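Local coordinates for protein probable mannosyltransferase KTR4 (Saccharomyces cerevisiae, PDB 5A07) that is a probable mannosyltransferase with a GT-A type fold, whose lumenal part holds GDP and a manganese ion, at residues B[262-265]-B[266-270]; B[324-327]-B[328-331]; B[405-409]-B[410-414]; B[85-89]-B[90-94]. One frame throughout, in Å; residues are numbered along the deposited sequence. Where two conformers were deposited one is given.

Interaction 1. Residues B[262-265]-B[266-270]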
loop_
_atom_site.group_PDB
_atom_site.type_symbol
_atom_site.label_atom_id
_atom_site.label_comp_id
_atom_site.label_asym_id
_atom_site.label_seq_id
_atom_site.Cartn_x
_atom_site.Cartn_y
_atom_site.Cartn_z
ATOM N N LEU B 262 -8.648 -0.642 -0.946
ATOM C CA LEU B 262 -9.624 0.300 -1.414
ATOM C C LEU B 262 -9.771 0.320 -2.953
ATOM O O LEU B 262 -8.880 -0.045 -3.692
ATOM C CB LEU B 262 -9.220 1.762 -1.032
ATOM C CG LEU B 262 -8.925 2.129 0.431
ATOM C CD1 LEU B 262 -8.561 3.623 0.553
ATOM C CD2 LEU B 262 -10.117 1.797 1.285
ATOM N N TYR B 263 -10.871 0.875 -3.362
ATOM C CA TYR B 263 -11.097 1.287 -4.730
ATOM C C TYR B 263 -10.410 2.658 -4.904
ATOM O O TYR B 263 -10.348 3.453 -3.974
ATOM C CB TYR B 263 -12.566 1.397 -5.047
ATOM C CG TYR B 263 -13.229 0.061 -5.189
ATOM C CD1 TYR B 263 -13.657 -0.653 -4.057
ATOM C CD2 TYR B 263 -13.369 -0.531 -6.411
ATOM C CE1 TYR B 263 -14.249 -1.924 -4.180
ATOM C CE2 TYR B 263 -13.933 -1.839 -6.550
ATOM C CZ TYR B 263 -14.384 -2.515 -5.418
ATOM O OH TYR B 263 -14.909 -3.803 -5.531
ATOM N N ASP B 264 -10.003 2.939 -6.119
ATOM C CA ASP B 264 -9.460 4.212 -6.436
ATOM C C ASP B 264 -10.442 5.045 -7.276
ATOM O O ASP B 264 -11.422 4.571 -7.783
ATOM C CB ASP B 264 -8.148 4.036 -7.205
ATOM C CG ASP B 264 -7.089 5.145 -6.863
ATOM O OD1 ASP B 264 -7.451 6.241 -6.462
ATOM O OD2 ASP B 264 -5.908 4.922 -7.019
ATOM N N SER B 265 -10.095 6.320 -7.419
ATOM C CA SER B 265 -10.797 7.240 -8.291
ATOM C C SER B 265 -10.407 6.948 -9.728
ATOM O O SER B 265 -9.229 7.138 -10.137
ATOM C CB SER B 265 -10.399 8.675 -7.875
ATOM O OG SER B 265 -10.849 9.539 -8.877
ATOM N N PRO B 266 -11.358 6.388 -10.527
ATOM C CA PRO B 266 -10.967 5.889 -11.853
ATOM C C PRO B 266 -10.400 7.004 -12.789
ATOM O O PRO B 266 -9.577 6.747 -13.618
ATOM C CB PRO B 266 -12.265 5.345 -12.450
ATOM C CG PRO B 266 -13.249 5.316 -11.345
ATOM C CD PRO B 266 -12.773 6.155 -10.210
ATOM N N GLN B 267 -10.837 8.231 -12.582
ATOM C CA GLN B 267 -10.432 9.351 -13.467
ATOM C C GLN B 267 -8.991 9.734 -13.244
ATOM O O GLN B 267 -8.425 10.468 -14.062
ATOM C CB GLN B 267 -11.342 10.579 -13.233
ATOM C CG GLN B 267 -12.840 10.389 -13.499
ATOM C CD GLN B 267 -13.536 9.513 -12.428
ATOM O OE1 GLN B 267 -12.995 9.201 -11.329
ATOM N NE2 GLN B 267 -14.740 9.100 -12.751
ATOM N N THR B 268 -8.356 9.263 -12.156
ATOM C CA THR B 268 -6.921 9.499 -11.988
ATOM C C THR B 268 -6.085 8.555 -12.803
ATOM O O THR B 268 -4.853 8.750 -12.961
ATOM C CB THR B 268 -6.484 9.392 -10.514
ATOM O OG1 THR B 268 -6.656 8.028 -10.051
ATOM C CG2 THR B 268 -7.245 10.352 -9.639
ATOM N N ILE B 269 -6.684 7.445 -13.247
ATOM C CA ILE B 269 -5.942 6.357 -13.837
ATOM C C ILE B 269 -6.606 5.836 -15.099
ATOM O O ILE B 269 -6.632 4.617 -15.380
ATOM C CB ILE B 269 -5.760 5.178 -12.841
ATOM C CG1 ILE B 269 -7.095 4.720 -12.272
ATOM C CG2 ILE B 269 -4.740 5.603 -11.790
ATOM C CD1 ILE B 269 -7.025 3.444 -11.386
ATOM N N GLU B 270 -7.094 6.759 -15.918
ATOM C CA GLU B 270 -7.816 6.379 -17.146
ATOM C C GLU B 270 -7.123 5.319 -17.975
ATOM O O GLU B 270 -7.779 4.334 -18.392
ATOM C CB GLU B 270 -8.084 7.623 -18.013
ATOM C CG GLU B 270 -8.858 7.270 -19.269
ATOM C CD GLU B 270 -9.355 8.504 -20.021
ATOM O OE1 GLU B 270 -8.702 9.551 -19.890
ATOM O OE2 GLU B 270 -10.388 8.407 -20.720
HETATM O O HOH W 1 -4.447 7.125 -8.491
#

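Interaction 2. Residues B[324-327]-B[328-331]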
loop_
_atom_site.group_PDB
_atom_site.type_symbol
_atom_site.label_atom_id
_atom_site.label_comp_id
_atom_site.label_asym_id
_atom_site.label_seq_id
_atom_site.Cartn_x
_atom_site.Cartn_y
_atom_site.Cartn_z
ATOM N N VAL B 324 7.230 -3.460 3.195
ATOM C CA VAL B 324 7.606 -3.929 1.862
ATOM C C VAL B 324 9.028 -4.495 1.843
ATOM O O VAL B 324 9.972 -3.960 2.449
ATOM C CB VAL B 324 7.310 -2.898 0.745
ATOM C CG1 VAL B 324 7.921 -1.584 1.037
ATOM C CG2 VAL B 324 7.762 -3.449 -0.609
ATOM N N ASP B 325 9.133 -5.635 1.177
ATOM C CA ASP B 325 10.376 -6.314 0.901
ATOM C C ASP B 325 10.934 -5.657 -0.356
ATOM O O ASP B 325 10.445 -5.845 -1.466
ATOM C CB ASP B 325 10.128 -7.820 0.724
ATOM C CG ASP B 325 11.416 -8.661 0.492
ATOM O OD1 ASP B 325 12.461 -8.053 0.123
ATOM O OD2 ASP B 325 11.369 -9.909 0.729
ATOM N N LEU B 326 11.967 -4.833 -0.169
ATOM C CA LEU B 326 12.511 -4.092 -1.291
ATOM C C LEU B 326 13.138 -4.970 -2.391
ATOM O O LEU B 326 13.263 -4.483 -3.519
ATOM C CB LEU B 326 13.555 -3.063 -0.849
ATOM C CG LEU B 326 13.098 -1.988 0.149
ATOM C CD1 LEU B 326 14.197 -0.980 0.419
ATOM C CD2 LEU B 326 11.886 -1.281 -0.372
ATOM N N ASP B 327 13.466 -6.203 -2.081
ATOM C CA ASP B 327 13.913 -7.167 -3.126
ATOM C C ASP B 327 12.842 -7.319 -4.214
ATOM O O ASP B 327 13.181 -7.518 -5.358
ATOM C CB ASP B 327 14.118 -8.545 -2.554
ATOM C CG ASP B 327 15.354 -8.676 -1.677
ATOM O OD1 ASP B 327 16.082 -7.734 -1.466
ATOM O OD2 ASP B 327 15.648 -9.816 -1.243
ATOM N N PHE B 328 11.537 -7.236 -3.872
ATOM C CA PHE B 328 10.556 -7.276 -4.910
ATOM C C PHE B 328 10.611 -6.045 -5.836
ATOM O O PHE B 328 10.566 -6.152 -7.051
ATOM C CB PHE B 328 9.123 -7.526 -4.336
ATOM C CG PHE B 328 8.085 -7.481 -5.368
ATOM C CD1 PHE B 328 7.982 -8.491 -6.337
ATOM C CD2 PHE B 328 7.219 -6.404 -5.456
ATOM C CE1 PHE B 328 7.025 -8.427 -7.342
ATOM C CE2 PHE B 328 6.258 -6.349 -6.451
ATOM C CZ PHE B 328 6.148 -7.386 -7.402
ATOM N N LEU B 329 10.717 -4.856 -5.243
ATOM C CA LEU B 329 10.716 -3.632 -6.025
ATOM C C LEU B 329 11.993 -3.555 -6.899
ATOM O O LEU B 329 12.003 -2.890 -7.916
ATOM C CB LEU B 329 10.688 -2.420 -5.110
ATOM C CG LEU B 329 9.479 -2.315 -4.145
ATOM C CD1 LEU B 329 9.401 -0.973 -3.489
ATOM C CD2 LEU B 329 8.199 -2.626 -4.837
ATOM N N ARG B 330 13.067 -4.119 -6.385
ATOM C CA ARG B 330 14.344 -4.125 -7.091
ATOM C C ARG B 330 14.438 -5.211 -8.196
ATOM O O ARG B 330 15.429 -5.241 -8.916
ATOM C CB ARG B 330 15.451 -4.286 -6.087
ATOM C CG ARG B 330 15.627 -3.037 -5.223
ATOM C CD ARG B 330 16.530 -3.324 -4.020
ATOM N NE ARG B 330 16.703 -2.044 -3.307
ATOM C CZ ARG B 330 17.085 -1.928 -2.048
ATOM N NH1 ARG B 330 17.243 -2.963 -1.315
ATOM N NH2 ARG B 330 17.200 -0.741 -1.507
ATOM N N SER B 331 13.459 -6.109 -8.266
ATOM C CA SER B 331 13.439 -7.254 -9.177
ATOM C C SER B 331 13.083 -6.820 -10.548
ATOM O O SER B 331 12.542 -5.751 -10.780
ATOM C CB SER B 331 12.406 -8.316 -8.694
ATOM O OG SER B 331 11.031 -7.899 -8.960
#

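Interaction 3. Residues B[405-409]-B[410-414]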
loop_
_atom_site.group_PDB
_atom_site.type_symbol
_atom_site.label_atom_id
_atom_site.label_comp_id
_atom_site.label_asym_id
_atom_site.label_seq_id
_atom_site.Cartn_x
_atom_site.Cartn_y
_atom_site.Cartn_z
ATOM N N LYS B 405 -15.325 -0.653 12.490
ATOM C CA LYS B 405 -15.810 0.533 11.815
ATOM C C LYS B 405 -14.784 1.125 10.832
ATOM O O LYS B 405 -13.854 1.845 11.219
ATOM C CB LYS B 405 -16.187 1.560 12.892
ATOM C CG LYS B 405 -16.949 2.775 12.418
ATOM C CD LYS B 405 -18.290 2.316 11.891
ATOM C CE LYS B 405 -19.198 3.536 11.716
ATOM N NZ LYS B 405 -20.460 3.117 11.065
ATOM N N PHE B 406 -14.980 0.820 9.567
ATOM C CA PHE B 406 -14.089 1.140 8.495
ATOM C C PHE B 406 -14.053 2.654 8.290
ATOM O O PHE B 406 -13.023 3.207 8.006
ATOM C CB PHE B 406 -14.622 0.439 7.247
ATOM C CG PHE B 406 -14.025 0.828 5.961
ATOM C CD1 PHE B 406 -12.673 0.494 5.651
ATOM C CD2 PHE B 406 -14.767 1.438 5.013
ATOM C CE1 PHE B 406 -12.116 0.795 4.439
ATOM C CE2 PHE B 406 -14.201 1.749 3.773
ATOM C CZ PHE B 406 -12.891 1.372 3.468
ATOM N N THR B 407 -15.206 3.294 8.408
ATOM C CA THR B 407 -15.317 4.730 8.214
ATOM C C THR B 407 -16.600 5.261 8.875
ATOM O O THR B 407 -17.587 4.541 8.969
ATOM C CB THR B 407 -15.329 5.082 6.716
ATOM O OG1 THR B 407 -15.326 6.500 6.581
ATOM C CG2 THR B 407 -16.538 4.546 5.997
ATOM N N PRO B 408 -16.580 6.503 9.363
ATOM C CA PRO B 408 -17.802 7.044 9.965
ATOM C C PRO B 408 -18.845 7.485 8.933
ATOM O O PRO B 408 -19.994 7.716 9.307
ATOM C CB PRO B 408 -17.292 8.227 10.782
ATOM C CG PRO B 408 -16.021 8.685 10.111
ATOM C CD PRO B 408 -15.431 7.447 9.461
ATOM N N TRP B 409 -18.433 7.622 7.684
ATOM C CA TRP B 409 -19.265 8.082 6.602
ATOM C C TRP B 409 -19.689 6.882 5.712
ATOM O O TRP B 409 -18.959 6.462 4.808
ATOM C CB TRP B 409 -18.531 9.138 5.762
ATOM C CG TRP B 409 -17.797 10.233 6.564
ATOM C CD1 TRP B 409 -16.463 10.593 6.462
ATOM C CD2 TRP B 409 -18.348 11.079 7.555
ATOM N NE1 TRP B 409 -16.190 11.615 7.342
ATOM C CE2 TRP B 409 -17.335 11.937 7.996
ATOM C CE3 TRP B 409 -19.616 11.226 8.081
ATOM C CZ2 TRP B 409 -17.538 12.878 8.977
ATOM C CZ3 TRP B 409 -19.824 12.198 9.072
ATOM C CH2 TRP B 409 -18.798 13.013 9.499
ATOM N N SER B 410 -20.917 6.408 5.921
ATOM C CA SER B 410 -21.389 5.181 5.285
ATOM C C SER B 410 -21.433 5.308 3.765
ATOM O O SER B 410 -21.336 4.281 3.079
ATOM C CB SER B 410 -22.762 4.768 5.836
ATOM O OG SER B 410 -23.668 5.691 5.310
ATOM N N ASP B 411 -21.505 6.512 3.196
ATOM C CA ASP B 411 -21.381 6.664 1.765
ATOM C C ASP B 411 -20.072 6.157 1.211
ATOM O O ASP B 411 -19.979 5.851 0.049
ATOM C CB ASP B 411 -21.502 8.096 1.293
ATOM C CG ASP B 411 -22.969 8.615 1.332
ATOM O OD1 ASP B 411 -23.880 7.881 1.784
ATOM O OD2 ASP B 411 -23.206 9.785 0.930
ATOM N N LEU B 412 -19.013 6.170 2.000
ATOM C CA LEU B 412 -17.712 5.672 1.539
ATOM C C LEU B 412 -17.586 4.152 1.745
ATOM O O LEU B 412 -16.511 3.600 1.420
ATOM C CB LEU B 412 -16.561 6.383 2.294
ATOM C CG LEU B 412 -16.527 7.912 2.189
ATOM C CD1 LEU B 412 -15.356 8.417 3.023
ATOM C CD2 LEU B 412 -16.454 8.364 0.719
ATOM N N ASP B 413 -18.609 3.467 2.274
ATOM C CA ASP B 413 -18.498 1.982 2.456
ATOM C C ASP B 413 -18.208 1.285 1.162
ATOM O O ASP B 413 -17.463 0.272 1.146
ATOM C CB ASP B 413 -19.734 1.350 3.088
ATOM C CG ASP B 413 -19.838 1.649 4.589
ATOM O OD1 ASP B 413 -18.781 1.777 5.246
ATOM O OD2 ASP B 413 -20.983 1.668 5.085
ATOM N N ASN B 414 -18.716 1.809 0.057
ATOM C CA ASN B 414 -18.403 1.182 -1.229
ATOM C C ASN B 414 -16.994 1.407 -1.793
ATOM O O ASN B 414 -16.666 0.874 -2.861
ATOM C CB ASN B 414 -19.455 1.550 -2.292
ATOM C CG ASN B 414 -19.352 2.966 -2.761
ATOM O OD1 ASN B 414 -18.692 3.832 -2.182
ATOM N ND2 ASN B 414 -20.084 3.235 -3.809
#

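Interaction 4. Residues B[85-89]-B[90-94]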
loop_
_atom_site.group_PDB
_atom_site.type_symbol
_atom_site.label_atom_id
_atom_site.label_comp_id
_atom_site.label_asym_id
_atom_site.label_seq_id
_atom_site.Cartn_x
_atom_site.Cartn_y
_atom_site.Cartn_z
ATOM N N SER B 85 -5.571 -11.981 18.034
ATOM C CA SER B 85 -4.460 -11.416 18.787
ATOM C C SER B 85 -3.185 -11.231 17.967
ATOM O O SER B 85 -2.804 -10.085 17.715
ATOM C CB SER B 85 -4.160 -12.216 20.040
ATOM O OG SER B 85 -3.957 -13.469 19.614
ATOM N N GLU B 86 -2.549 -12.321 17.566
ATOM C CA GLU B 86 -1.313 -12.297 16.842
ATOM C C GLU B 86 -1.304 -13.368 15.787
ATOM O O GLU B 86 -2.080 -14.272 15.873
ATOM C CB GLU B 86 -0.136 -12.697 17.737
ATOM C CG GLU B 86 -0.052 -12.085 19.046
ATOM C CD GLU B 86 1.270 -12.424 19.660
ATOM O OE1 GLU B 86 1.500 -13.597 20.011
ATOM O OE2 GLU B 86 2.081 -11.527 19.777
ATOM N N PRO B 87 -0.354 -13.318 14.828
ATOM C CA PRO B 87 -0.340 -14.354 13.795
ATOM C C PRO B 87 -0.149 -15.700 14.447
ATOM O O PRO B 87 0.645 -15.820 15.398
ATOM C CB PRO B 87 0.845 -13.978 12.957
ATOM C CG PRO B 87 0.954 -12.505 13.114
ATOM C CD PRO B 87 0.603 -12.262 14.523
ATOM N N LYS B 88 -0.853 -16.698 13.931
ATOM C CA LYS B 88 -0.807 -18.071 14.489
ATOM C C LYS B 88 0.284 -18.859 13.803
ATOM O O LYS B 88 0.020 -19.691 12.933
ATOM C CB LYS B 88 -2.166 -18.702 14.289
ATOM C CG LYS B 88 -3.158 -18.006 15.187
ATOM C CD LYS B 88 -4.510 -18.562 14.903
ATOM C CE LYS B 88 -5.333 -18.513 16.152
ATOM N NZ LYS B 88 -6.576 -19.277 15.890
ATOM N N VAL B 89 1.517 -18.524 14.118
ATOM C CA VAL B 89 2.674 -19.154 13.571
ATOM C C VAL B 89 3.542 -19.427 14.759
ATOM O O VAL B 89 3.428 -18.769 15.779
ATOM C CB VAL B 89 3.467 -18.307 12.525
ATOM C CG1 VAL B 89 2.617 -18.069 11.304
ATOM C CG2 VAL B 89 3.962 -16.970 13.095
ATOM N N ASP B 90 4.452 -20.373 14.655
ATOM C CA ASP B 90 5.228 -20.732 15.859
ATOM C C ASP B 90 6.608 -20.019 15.911
ATOM O O ASP B 90 7.399 -20.269 16.802
ATOM C CB ASP B 90 5.384 -22.274 15.957
ATOM C CG ASP B 90 5.993 -22.888 14.684
ATOM O OD1 ASP B 90 6.637 -22.161 13.876
ATOM O OD2 ASP B 90 5.823 -24.107 14.482
ATOM N N ASN B 91 6.892 -19.156 14.961
ATOM C CA ASN B 91 8.226 -18.647 14.825
ATOM C C ASN B 91 8.356 -17.153 15.226
ATOM O O ASN B 91 9.240 -16.491 14.744
ATOM C CB ASN B 91 8.667 -18.921 13.379
ATOM C CG ASN B 91 7.724 -18.321 12.306
ATOM O OD1 ASN B 91 7.131 -17.256 12.449
ATOM N ND2 ASN B 91 7.699 -18.969 11.163
ATOM N N LEU B 92 7.403 -16.598 15.984
ATOM C CA LEU B 92 7.410 -15.143 16.272
ATOM C C LEU B 92 8.630 -14.734 17.081
ATOM O O LEU B 92 8.995 -15.432 18.031
ATOM C CB LEU B 92 6.138 -14.746 17.022
ATOM C CG LEU B 92 4.832 -14.879 16.206
ATOM C CD1 LEU B 92 3.678 -14.370 17.009
ATOM C CD2 LEU B 92 4.923 -14.146 14.871
ATOM N N VAL B 93 9.222 -13.586 16.763
ATOM C CA VAL B 93 10.426 -13.125 17.445
ATOM C C VAL B 93 9.999 -12.056 18.437
ATOM O O VAL B 93 9.417 -11.017 18.077
ATOM C CB VAL B 93 11.420 -12.556 16.450
ATOM C CG1 VAL B 93 12.589 -11.852 17.133
ATOM C CG2 VAL B 93 11.885 -13.652 15.476
ATOM N N ARG B 94 10.235 -12.319 19.703
ATOM C CA ARG B 94 9.810 -11.427 20.790
ATOM C C ARG B 94 10.905 -10.402 21.127
ATOM O O ARG B 94 12.068 -10.585 20.799
ATOM C CB ARG B 94 9.511 -12.241 22.076
ATOM C CG ARG B 94 8.488 -13.342 21.925
ATOM C CD ARG B 94 7.186 -12.778 21.412
ATOM N NE ARG B 94 6.143 -13.787 21.271
ATOM C CZ ARG B 94 4.897 -13.508 20.909
ATOM N NH1 ARG B 94 4.561 -12.256 20.602
ATOM N NH2 ARG B 94 3.995 -14.470 20.834
HETATM O O HOH W 2 5.322 -17.977 17.758
#

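Interaction 1. Residues B[262-265]-B[266-270]
Thr268 closes a short 3-10 turn onto Ser265, its hydroxyl and its backbone amide both hydrogen-bonding to the carbonyl oxygen Ser265 O. The OG1 of Thr268 donates to Ser265 O at 2.7 Å, lying in the carbonyl plane, whereas Thr268 N reaches the same oxygen from above that plane at 3.1 Å. One acceptor is thus gripped twice by one residue. The threonine can do this because OG1 sits between its own backbone N and carbonyl carbon (chi1 66°), which turns the hydroxyl back over the start of the turn. Pro266 suits the first position inside the turn: its ring fixes phi near the value needed, and no amide hydrogen is wanted there. Beside this pair of bonds, Ser265 OG donates weakly to Gln267 OE1 (3.3 Å), whose side chain folds back at chi2.

The second shell is built on Asp264. A water donates both to Thr268 OG1, at 2.9 Å, and to Asp264 OD2, joining two side chains that cross at about a right angle. The loop leads from strand 256-262 to helix 272-282, with Pro266 resting on Asn305 and Tyr308 of helix 303-308 and Asp264 N bonded to Thr314 OG1. The aspartate is held in turn by its neighbour's amide: Ser265 N donates to Asp264 OD1 at 2.8 Å, on the anti side, tilted 23° from the carboxylate plane.

Interaction 2. Residues B[324-327]-B[328-331]
Leu326 and Arg330, one helical turn apart, form the tight side of a strand-to-helix junction in which strand 322-325 of the central mixed sheet runs straight into a short, weakly bonded helical turn, 326-329. Arg330 N donates to Leu326 O at 2.9 Å, nearly along the C=O axis, and the arginine chain, extended from CG to NE, then passes back over the leucine. Its guanidinium carries Leu326 CB over one face, 3.7 Å above the plane and offset toward the rim, and NH2 lies 3.6 Å from Leu326 CD1. The charged end is satisfied by carbonyls of the loop before strand 227-230: Tyr217 O and Leu222 O for NH2, Tyr225 O for NH1. Arginine suits the place, having a flat face for a leucine and N-H groups to spare for the carbonyls of the neighbouring loop.

On the buried flank Leu329 CD1 meets Leu326 CD2 at 4.0 Å, and Phe328 turns to Ile255 and Leu362.

The solvent side belongs to Asp327 alone, an exposed residue whose OD2 forms a salt bridge with Lys226. Asp325 before it is buried and serves as the N-cap: its OD1 accepts from Asp327 N at 3.0 Å, on the anti side and tilted out of the carboxylate plane, and is paired with the same Lys226.

At the far end Phe328 O accepts twice from Ser331, from its amide and, on a lone pair in the carbonyl plane, from OG at 2.6 Å.

Interaction 3. Residues B[405-409]-B[410-414]
Leu412 and Trp409 are joined by the backbone bond that opens a 3-10 segment: Leu412 N donates to Trp409 O at 2.8 Å. Trp409 N makes a weak bond of 3.5 Å to Thr407 OG1. That hydroxyl has its stronger partner in Pro383 O.

Apolar contacts follow. Leu412 CD1 lies at the edge of the indole, 4.2 Å from Trp409 CD1, while Pro408 CG covers part of one indole face.

Of a different kind is the methyl of Thr407, which lies beside a carboxylate oxygen. The residue turns its hydroxyl away from its own backbone N (chi1 -175°), leaving CG2 3.6 Å from Asp413 OD1. Threonine therefore serves both sides, with its methyl toward the turn and its oxygen toward Pro383.

Phe406 uses its edge toward the turn. It presents CE2 to Leu412 O, 3.8 Å away in the ring plane, and slides past the Asp413 carboxylate, whose plane is tilted 36° from the ring.

Phe406 also anchors the loop inward, stacking on Tyr384 of strand 384-386 and packing on Leu260 and Leu262 of strand 256-262, while Asp413 OD2 forms a salt bridge to Lys73 of helix 65-80.

Interaction 4. Residues B[85-89]-B[90-94]
Asn91 and Leu92 pack back against Val89 where the loop between helix 65-80 and strand 105-110 bends sharply, just after an inverse gamma turn centred on Lys88; a bidentate salt bridge closes the bend further out. After Asp90, exposed, as suits a charged residue at the bend, Asn91 places OD1 only 3.2 Å from Val89 CG2. That oxygen accepts from Asn252 ND2, so the amide ties the bend to the residues just after helix 245-251.

Leu92 comes next. Its N donates to a water at 3.1 Å, and this water donates to Val89 O, bridging the bend where no direct backbone bond is made. The two leucine branches lie along the other arm: CD2 is pressed against Val89 CG2 at 3.5 Å, tighter than usual van der Waals contact, and CD1 lies 3.7 Å from Pro87 O. Phe248 of helix 245-251 touches both Leu92 and Pro87.

The chain of Arg94 bends at chi2 (-57°), and Leu92 CB lies over the centre of the guanidinium. The group meets Glu86 end-on and nearly coplanar, the planes 8° apart. NH1, also bonded to Asn242 O, donates to Glu86 OE2 at 2.7 Å, and NH2 to Glu86 OE1 at 2.8 Å, each oxygen using its syn lone pair.

Overall arrangement
All four contacts are local, but their chemistry follows their depth. Interaction 2 is the buried one, at a junction on the central sheet, and combines apolar packing with an arginine bonded to carbonyls. Interactions 1 and 3 are partly buried 3-10 turns in loops; they touch, Leu262 CD2 lying 3.6 Å from Phe406 CZ, for interaction 1 continues from the end of strand 256-262 and Phe406 packs on that strand. Interaction 1 relies on hydroxyls and a water, interaction 3 more on aromatic and aliphatic edges. Interaction 4 lies at the surface, its centre about 36 Å from that of interaction 1 and across the chain's centre, and is marked by a salt bridge, with a small apolar contact and a water beside it.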